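Local atomic coordinates of polyphenol oxidase, chloroplastic (Malus domestica, PDB entry 6ELV), a protein that catalyses the oxidation of mono- and o-diphenols to o-diquinones, probably with copper as cofactor, and is represented here by its C-terminal domain. Residues A61-V66 with P129-V134. Numbering follows the deposited sequence.
Sequences AVKFDV and PKFGAV
With chi1 of Phe131 at 49°, its CG sits between the backbone N and the carbonyl carbon and the ring stands beside the Lys63 side chain, one face turned to CB; Lys63 CG, anti to its N (chi1 180°), runs alongside Lys130 CB. Lys63 and Phe131 pair at a classic beta bulge between antiparallel strands 62-70 and 122-131, neighbours in a mixed sheet of the C-terminal domain. Lys130 and Phe131 both stand opposite Lys63, and Lys63 O accepts two backbone hydrogen bonds. One comes from Lys130 N at 2.9 Å; the other, from Phe131 N at 3.2 Å, lies in the carbonyl plane on a lone pair. Lys63 N donates a hydrogen bond to Phe131 O. Lys63 CB lies over one face of the Phe131 ring, 3.7 Å from its centroid, a CH-pi contact, while Ala61 CB meets CE1 of the same ring. Further along, the Lys63 chain turns at chi4 and brings NZ to the syn lone pair of Asp65 OD1 at 2.8 Å, a salt bridge on an oxygen also hydrogen-bonded to Ser86 OG. Replacing Lys63 by an alanine would keep CB against the ring face but is likely to leave Asp65 without its charged mate and Lys130 CB without the CG methylene beside it. On the other face of the sheet, Phe64 CB packs on Pro129 CA, and Val134, past the bulge, sets CB against Val62 CG1 and CG1 obliquely against the Phe64 ring at CD2; Ile54 of strand 48-57, in the second sheet, and Leu21 of a loop also pack here. At the turn, Gly132 CA approaches Ala61 O at 3.3 Å in a CA-H...O contact, where a beta carbon on Gly132 would clash with that oxygen.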
loop_
_atom_site.group_PDB
_atom_site.type_symbol
_atom_site.label_atom_id
_atom_site.label_comp_id
_atom_site.label_asym_id
_atom_site.label_seq_id
_atom_site.Cartn_x
_atom_site.Cartn_y
_atom_site.Cartn_z
ATOM N N ALA A 61 15.486 6.815 10.552
ATOM C CA ALA A 61 15.370 6.526 9.126
ATOM C C ALA A 61 14.294 5.471 8.920
ATOM O O ALA A 61 14.245 4.473 9.650
ATOM C CB ALA A 61 16.693 5.992 8.580
ATOM N N VAL A 62 13.420 5.689 7.942
ATOM C CA VAL A 62 12.328 4.764 7.675
ATOM C C VAL A 62 12.346 4.380 6.208
ATOM O O VAL A 62 12.497 5.238 5.327
ATOM C CB VAL A 62 10.964 5.356 8.073
ATOM C CG1 VAL A 62 9.819 4.462 7.583
ATOM C CG2 VAL A 62 10.897 5.531 9.571
ATOM N N LYS A 63 12.183 3.086 5.946
ATOM C CA LYS A 63 11.930 2.618 4.596
ATOM C C LYS A 63 11.021 1.409 4.660
ATOM O O LYS A 63 11.262 0.486 5.447
ATOM C CB LYS A 63 13.221 2.219 3.897
ATOM C CG LYS A 63 12.996 1.721 2.476
ATOM C CD LYS A 63 14.307 1.681 1.725
ATOM C CE LYS A 63 14.105 1.724 0.230
ATOM N NZ LYS A 63 13.741 0.399 -0.279
ATOM N N PHE A 64 9.998 1.408 3.816
ATOM C CA PHE A 64 9.224 0.210 3.558
ATOM C C PHE A 64 8.868 0.170 2.082
ATOM O O PHE A 64 8.693 1.211 1.437
ATOM C CB PHE A 64 7.991 0.061 4.475
ATOM C CG PHE A 64 6.902 1.095 4.285
ATOM C CD1 PHE A 64 5.924 0.945 3.303
ATOM C CD2 PHE A 64 6.811 2.176 5.150
ATOM C CE1 PHE A 64 4.908 1.869 3.164
ATOM C CE2 PHE A 64 5.799 3.112 5.022
ATOM C CZ PHE A 64 4.843 2.962 4.026
ATOM N N ASP A 65 8.763 -1.044 1.559
ATOM C CA ASP A 65 8.457 -1.279 0.161
ATOM C C ASP A 65 7.036 -1.817 0.031
ATOM O O ASP A 65 6.513 -2.470 0.939
ATOM C CB ASP A 65 9.473 -2.235 -0.466
ATOM C CG ASP A 65 10.902 -1.707 -0.399
ATOM O OD1 ASP A 65 11.115 -0.473 -0.345
ATOM O OD2 ASP A 65 11.823 -2.538 -0.421
ATOM N N VAL A 66 6.411 -1.521 -1.103
ATOM C CA VAL A 66 5.015 -1.857 -1.345
ATOM C C VAL A 66 4.925 -2.719 -2.592
ATOM O O VAL A 66 5.481 -2.358 -3.640
ATOM C CB VAL A 66 4.166 -0.588 -1.527
ATOM C CG1 VAL A 66 2.691 -0.947 -1.684
ATOM C CG2 VAL A 66 4.378 0.371 -0.363
ATOM N N PRO A 129 8.594 -3.894 5.623
ATOM C CA PRO A 129 9.475 -2.962 6.322
ATOM C C PRO A 129 10.927 -3.344 6.085
ATOM O O PRO A 129 11.293 -4.527 6.089
ATOM C CB PRO A 129 9.070 -3.117 7.793
ATOM C CG PRO A 129 8.586 -4.532 7.884
ATOM C CD PRO A 129 7.882 -4.792 6.553
ATOM N N LYS A 130 11.748 -2.326 5.864
ATOM C CA LYS A 130 13.184 -2.491 5.681
ATOM C C LYS A 130 13.983 -1.915 6.835
ATOM O O LYS A 130 14.935 -2.546 7.295
ATOM C CB LYS A 130 13.630 -1.870 4.351
ATOM C CG LYS A 130 12.915 -2.452 3.133
ATOM C CD LYS A 130 13.154 -3.943 3.009
ATOM C CE LYS A 130 14.594 -4.248 2.654
ATOM N NZ LYS A 130 14.753 -5.647 2.167
ATOM N N PHE A 131 13.605 -0.738 7.317
ATOM C CA PHE A 131 14.195 -0.207 8.531
ATOM C C PHE A 131 13.281 0.865 9.096
ATOM O O PHE A 131 12.518 1.506 8.369
ATOM C CB PHE A 131 15.649 0.260 8.365
ATOM C CG PHE A 131 15.885 1.150 7.191
ATOM C CD1 PHE A 131 15.600 2.506 7.266
ATOM C CD2 PHE A 131 16.429 0.643 6.016
ATOM C CE1 PHE A 131 15.840 3.352 6.183
ATOM C CE2 PHE A 131 16.683 1.484 4.936
ATOM C CZ PHE A 131 16.393 2.842 5.023
ATOM N N GLY A 132 13.355 1.020 10.410
ATOM C CA GLY A 132 12.646 2.053 11.126
ATOM C C GLY A 132 11.279 1.645 11.631
ATOM O O GLY A 132 10.518 0.991 10.913
ATOM N N ALA A 133 10.948 2.056 12.849
ATOM C CA ALA A 133 9.614 1.849 13.396
ATOM C C ALA A 133 8.643 2.821 12.745
ATOM O O ALA A 133 8.889 4.027 12.718
ATOM C CB ALA A 133 9.635 2.093 14.901
ATOM N N VAL A 134 7.541 2.298 12.221
ATOM C CA VAL A 134 6.571 3.124 11.521
ATOM C C VAL A 134 5.174 2.568 11.762
ATOM O O VAL A 134 4.973 1.351 11.822
ATOM C CB VAL A 134 6.932 3.246 10.022
ATOM C CG1 VAL A 134 6.842 1.909 9.312
ATOM C CG2 VAL A 134 6.049 4.276 9.329
#